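Local structure of Lin1840 protein (Listeria innocua serovar 6a, 4ZOC) at residues A[5-10]-A[328-333]; A[11-16]-A[80-85]. The protein probably hydrolyses terminal, non-reducing beta-D-glucosyl residues to release beta-D-glucose, acting in beta-1,2-glucan breakdown as a family 3 glycoside hydrolase. The protein carries 2 engineered substitutions. One frame throughout, in Å; residues are numbered along the deposited sequence.

Contact 1. Residues A[5-10]-A[328-333]; sequences KVQELV and AVLRML
V6 and V10 of helix 3-12 meet L330 and L333 of helix 322-338 in a helix-helix packing on the outside of the TIM barrel of this family 3 glycoside hydrolase. The N-terminal helix 3-12 lies against helix 322-338, which comes after barrel strand 301-302 and helix 306-316. The two segments run roughly antiparallel, at 137°, and their axes come within 9.8 Å. V6 and V10, one turn apart, both direct their beta carbons at the partner helix, and being short and branched there they fill the space between the helices with compact methyls near the backbone. V6 does its touching with CG1, placed anti to the backbone N (chi1 179°). This methyl lies 3.6 Å from L333 CB, the two side chains sliding past each other in opposite directions. The same V6 CG1 meets L330 CD1 at 3.7 Å, but here the side chains cross at about a right angle. Leucine suits position 330 because its branched end reaches both V6 and Q7. V10 uses its other branch: CG2, anti to the carbonyl carbon, slants across L333 and stops 3.7 Å from L333 CD2. That leucine methyl also reaches the root of L9, with L9 CB 3.9 Å from L333 CD2. Leucine fits at 333 because it spans several neighbours: its CB serves V6 while CD2 serves V10 and L9. Q7 lies on the exposed border, where a polar residue is apt. Its beta carbon points away from helix 322-338, yet the chain bends back at chi2 (67°) and brings the amide oxygen to the L330 methyls, the two side chains crossing at about a right angle, with Q7 OE1 3.4 Å from L330 CD2.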
loop_
_atom_site.group_PDB
_atom_site.type_symbol
_atom_site.label_atom_id
_atom_site.label_comp_id
_atom_site.label_asym_id
_atom_site.label_seq_id
_atom_site.Cartn_x
_atom_site.Cartn_y
_atom_site.Cartn_z
ATOM N N LYS A 5 21.816 -44.913 11.575
ATOM C CA LYS A 5 22.526 -44.359 12.705
ATOM C C LYS A 5 21.946 -42.961 13.065
ATOM O O LYS A 5 21.907 -42.567 14.251
ATOM C CB LYS A 5 24.016 -44.281 12.384
ATOM C CG LYS A 5 24.682 -45.607 12.049
ATOM C CD LYS A 5 26.123 -45.543 12.507
ATOM C CE LYS A 5 26.832 -46.885 12.433
ATOM N NZ LYS A 5 26.015 -48.070 12.880
ATOM N N VAL A 6 21.508 -42.185 12.062
ATOM C CA VAL A 6 20.858 -40.907 12.374
ATOM C C VAL A 6 19.574 -41.199 13.192
ATOM O O VAL A 6 19.322 -40.607 14.244
ATOM C CB VAL A 6 20.582 -40.058 11.085
ATOM C CG1 VAL A 6 19.889 -38.768 11.455
ATOM C CG2 VAL A 6 21.871 -39.789 10.330
ATOM N N GLN A 7 18.778 -42.131 12.739
ATOM C CA GLN A 7 17.536 -42.473 13.505
ATOM C C GLN A 7 17.846 -43.022 14.892
ATOM O O GLN A 7 17.194 -42.667 15.889
ATOM C CB GLN A 7 16.636 -43.412 12.695
ATOM C CG GLN A 7 15.213 -43.405 13.277
ATOM C CD GLN A 7 14.514 -42.058 13.097
ATOM O OE1 GLN A 7 14.480 -41.536 11.984
ATOM N NE2 GLN A 7 13.977 -41.482 14.183
ATOM N N GLU A 8 18.899 -43.824 14.986
ATOM C CA GLU A 8 19.297 -44.349 16.286
ATOM C C GLU A 8 19.607 -43.194 17.270
ATOM O O GLU A 8 19.237 -43.223 18.448
ATOM C CB GLU A 8 20.482 -45.290 16.072
ATOM C CG GLU A 8 21.083 -45.869 17.332
ATOM C CD GLU A 8 22.273 -46.764 17.005
ATOM O OE1 GLU A 8 22.065 -47.981 17.064
ATOM O OE2 GLU A 8 23.391 -46.265 16.657
ATOM N N LEU A 9 20.240 -42.128 16.785
ATOM C CA LEU A 9 20.485 -40.934 17.659
ATOM C C LEU A 9 19.213 -40.364 18.254
ATOM O O LEU A 9 19.140 -40.102 19.454
ATOM C CB LEU A 9 21.248 -39.847 16.901
ATOM C CG LEU A 9 22.772 -40.005 16.823
ATOM C CD1 LEU A 9 23.314 -38.968 15.849
ATOM C CD2 LEU A 9 23.439 -39.858 18.181
ATOM N N VAL A 10 18.224 -40.138 17.380
ATOM C CA VAL A 10 16.970 -39.595 17.828
ATOM C C VAL A 10 16.432 -40.503 18.929
ATOM O O VAL A 10 15.984 -40.017 19.976
ATOM C CB VAL A 10 15.932 -39.529 16.682
ATOM C CG1 VAL A 10 14.680 -38.814 17.165
ATOM C CG2 VAL A 10 16.511 -38.787 15.475
ATOM N N ALA A 328 11.438 -32.632 14.096
ATOM C CA ALA A 328 12.320 -31.492 14.037
ATOM C C ALA A 328 13.778 -31.927 14.320
ATOM O O ALA A 328 14.710 -31.551 13.604
ATOM C CB ALA A 328 11.895 -30.421 15.047
ATOM N N VAL A 329 13.957 -32.758 15.333
ATOM C CA VAL A 329 15.291 -33.255 15.642
ATOM C C VAL A 329 15.895 -34.033 14.437
ATOM O O VAL A 329 17.061 -33.831 14.076
ATOM C CB VAL A 329 15.290 -34.075 16.958
ATOM C CG1 VAL A 329 16.616 -34.786 17.151
ATOM C CG2 VAL A 329 14.961 -33.204 18.145
ATOM N N LEU A 330 15.130 -34.939 13.828
ATOM C CA LEU A 330 15.572 -35.693 12.697
ATOM C C LEU A 330 15.968 -34.746 11.563
ATOM O O LEU A 330 16.981 -34.942 10.914
ATOM C CB LEU A 330 14.508 -36.649 12.210
ATOM C CG LEU A 330 14.932 -37.524 11.024
ATOM C CD1 LEU A 330 16.228 -38.296 11.236
ATOM C CD2 LEU A 330 13.781 -38.466 10.693
ATOM N N ARG A 331 15.166 -33.707 11.309
ATOM C CA ARG A 331 15.621 -32.740 10.304
ATOM C C ARG A 331 17.002 -32.049 10.600
ATOM O O ARG A 331 17.876 -31.919 9.686
ATOM C CB ARG A 331 14.489 -31.750 9.988
ATOM C CG ARG A 331 13.336 -32.410 9.252
ATOM C CD ARG A 331 12.280 -31.419 8.694
ATOM N NE ARG A 331 11.480 -30.821 9.732
ATOM C CZ ARG A 331 10.298 -31.262 10.176
ATOM N NH1 ARG A 331 9.653 -30.600 11.129
ATOM N NH2 ARG A 331 9.743 -32.332 9.635
ATOM N N MET A 332 17.204 -31.680 11.849
ATOM C CA MET A 332 18.462 -31.065 12.314
ATOM C C MET A 332 19.626 -32.053 12.093
ATOM O O MET A 332 20.684 -31.727 11.577
ATOM C CB MET A 332 18.327 -30.641 13.784
ATOM C CG MET A 332 17.563 -29.323 14.038
ATOM S SD MET A 332 18.523 -27.910 13.382
ATOM C CE MET A 332 19.817 -27.827 14.653
ATOM N N LEU A 333 19.414 -33.303 12.520
ATOM C CA LEU A 333 20.480 -34.288 12.391
ATOM C C LEU A 333 20.747 -34.575 10.906
ATOM O O LEU A 333 21.930 -34.688 10.516
ATOM C CB LEU A 333 20.106 -35.547 13.130
ATOM C CG LEU A 333 20.405 -35.614 14.620
ATOM C CD1 LEU A 333 20.632 -34.367 15.404
ATOM C CD2 LEU A 333 19.559 -36.674 15.327
#

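Contact 2. Residues A[11-16]-A[80-85]; sequences SQMTLD and NRLGIP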
loop_
_atom_site.group_PDB
_atom_site.type_symbol
_atom_site.label_atom_id
_atom_site.label_comp_id
_atom_site.label_asym_id
_atom_site.label_seq_id
_atom_site.Cartn_x
_atom_site.Cartn_y
_atom_site.Cartn_z
ATOM N N SER A 11 16.469 -41.814 18.668
ATOM C CA SER A 11 15.961 -42.822 19.630
ATOM C C SER A 11 16.637 -42.772 20.946
ATOM O O SER A 11 15.970 -42.963 21.924
ATOM C CB SER A 11 16.103 -44.233 19.148
ATOM O OG SER A 11 15.515 -44.335 17.893
ATOM N N GLN A 12 17.935 -42.517 20.956
ATOM C CA GLN A 12 18.756 -42.457 22.186
ATOM C C GLN A 12 18.725 -41.152 22.956
ATOM O O GLN A 12 19.118 -41.121 24.141
ATOM C CB GLN A 12 20.199 -42.742 21.851
ATOM C CG GLN A 12 20.457 -44.124 21.325
ATOM C CD GLN A 12 21.926 -44.164 20.876
ATOM O OE1 GLN A 12 22.344 -43.397 20.008
ATOM N NE2 GLN A 12 22.729 -44.960 21.553
ATOM N N MET A 13 18.326 -40.059 22.309
ATOM C CA MET A 13 18.292 -38.772 22.986
ATOM C C MET A 13 17.202 -38.681 24.035
ATOM O O MET A 13 16.109 -39.162 23.858
ATOM C CB MET A 13 18.147 -37.622 21.940
ATOM C CG MET A 13 19.348 -37.477 20.990
ATOM S SD MET A 13 18.940 -36.442 19.574
ATOM C CE MET A 13 19.187 -34.827 20.261
ATOM N N THR A 14 17.502 -38.043 25.143
ATOM C CA THR A 14 16.544 -37.733 26.135
ATOM C C THR A 14 15.620 -36.617 25.617
ATOM O O THR A 14 15.927 -35.921 24.629
ATOM C CB THR A 14 17.159 -37.212 27.455
ATOM O OG1 THR A 14 17.867 -35.968 27.256
ATOM C CG2 THR A 14 18.087 -38.290 28.110
ATOM N N LEU A 15 14.498 -36.448 26.294
ATOM C CA LEU A 15 13.582 -35.348 25.924
ATOM C C LEU A 15 14.367 -34.037 26.006
ATOM O O LEU A 15 14.279 -33.234 25.090
ATOM C CB LEU A 15 12.335 -35.277 26.827
ATOM C CG LEU A 15 11.255 -34.205 26.507
ATOM C CD1 LEU A 15 10.744 -34.422 25.105
ATOM C CD2 LEU A 15 10.132 -34.235 27.519
ATOM N N ASP A 16 15.114 -33.810 27.084
ATOM C CA ASP A 16 15.776 -32.531 27.245
ATOM C C ASP A 16 16.842 -32.327 26.166
ATOM O O ASP A 16 17.055 -31.177 25.689
ATOM C CB ASP A 16 16.392 -32.385 28.629
ATOM C CG ASP A 16 15.418 -31.927 29.688
ATOM O OD1 ASP A 16 14.231 -31.649 29.415
ATOM O OD2 ASP A 16 15.878 -31.829 30.859
ATOM N N ASN A 80 29.457 -33.341 24.952
ATOM C CA ASN A 80 28.210 -33.785 24.437
ATOM C C ASN A 80 28.069 -35.314 24.565
ATOM O O ASN A 80 28.923 -36.057 24.077
ATOM C CB ASN A 80 28.087 -33.401 22.968
ATOM C CG ASN A 80 26.711 -33.684 22.435
ATOM O OD1 ASN A 80 26.474 -34.698 21.782
ATOM N ND2 ASN A 80 25.792 -32.775 22.721
ATOM N N ARG A 81 26.963 -35.787 25.122
ATOM C CA ARG A 81 26.900 -37.221 25.471
ATOM C C ARG A 81 26.925 -38.139 24.254
ATOM O O ARG A 81 27.636 -39.146 24.248
ATOM C CB ARG A 81 25.676 -37.526 26.292
ATOM C CG ARG A 81 25.527 -38.983 26.736
ATOM C CD ARG A 81 24.293 -39.076 27.610
ATOM N NE ARG A 81 23.034 -38.926 26.863
ATOM C CZ ARG A 81 22.358 -39.911 26.269
ATOM N NH1 ARG A 81 22.814 -41.153 26.366
ATOM N NH2 ARG A 81 21.193 -39.696 25.621
ATOM N N LEU A 82 26.145 -37.803 23.214
ATOM C CA LEU A 82 26.057 -38.668 22.034
ATOM C C LEU A 82 26.931 -38.297 20.845
ATOM O O LEU A 82 26.955 -39.057 19.872
ATOM C CB LEU A 82 24.593 -38.826 21.568
ATOM C CG LEU A 82 23.629 -39.426 22.589
ATOM C CD1 LEU A 82 22.189 -39.254 22.129
ATOM C CD2 LEU A 82 23.931 -40.907 22.829
ATOM N N GLY A 83 27.693 -37.193 20.936
ATOM C CA GLY A 83 28.609 -36.851 19.861
ATOM C C GLY A 83 27.922 -36.161 18.693
ATOM O O GLY A 83 28.255 -36.396 17.548
ATOM N N ILE A 84 26.937 -35.335 19.014
ATOM C CA ILE A 84 26.163 -34.590 17.976
ATOM C C ILE A 84 26.791 -33.203 17.816
ATOM O O ILE A 84 26.625 -32.330 18.720
ATOM C CB ILE A 84 24.677 -34.475 18.330
ATOM C CG1 ILE A 84 24.034 -35.845 18.507
ATOM C CG2 ILE A 84 23.908 -33.820 17.187
ATOM C CD1 ILE A 84 22.647 -35.728 19.130
ATOM N N PRO A 85 27.590 -33.021 16.739
ATOM C CA PRO A 85 28.273 -31.749 16.552
ATOM C C PRO A 85 27.306 -30.618 16.306
ATOM O O PRO A 85 26.180 -30.847 15.868
ATOM C CB PRO A 85 29.125 -31.947 15.270
ATOM C CG PRO A 85 29.021 -33.358 14.952
ATOM C CD PRO A 85 27.734 -33.868 15.559
HETATM O O HOH W 1 21.072 -43.289 25.293
#
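The R81 guanidinium has the methyl L82 CD2 over one face, 3.6 Å above its plane and toward the rim, while its edge is turned to the carbonyl of Q12 and to a water. In that plane R81 NH2 donates to Q12 O at 2.9 Å, with an N-H...O angle of 148°; the donor stands 37° above the carbonyl plane. The water accepts from R81 NH1 and donates to the same oxygen, so Q12 O, near the end of helix 3-12, has two partners. Arginine suits the place because one planar group can serve this oxygen and also form a salt bridge with E17. Beside this polar end, L82 CD1 lies 3.5 Å from M13 CG, the side chains crossing obliquely, and flexible M13 bends at chi3 (83°) to meet I84 tip to tip, CE 3.8 Å from I84 CD1. N80 OD1 accepts from I84 N at 2.9 Å and, weakly, from G83 N, so two backbone N-H groups of the turn share one side-chain oxygen. T14 and E17 form the reciprocal bonds of a capping box at the start of helix 15-21, beside the loop leading into TIM-barrel strand 87-90.

How the contacts relate
Contact 1 and contact 2 share helix 3-12 and sit side by side, their centres about 9 Å apart, on the outside of the barrel and away from the glucose and magnesium sites. Contact 1 is a largely buried, apolar meeting of two helices, whereas contact 2 is only partly buried and joins its apolar patch to a charged, hydrated rim where helix 3-12 ends. The two apolar patches are continuous: L9 CD2 packs on L82 CB at 3.7 Å, V329 CG1 on M13 SD at 3.7 Å and L333 CD1 on I84 CG2 at 3.8 Å. Both contacts meet the same helix, one along its side and the other at its end.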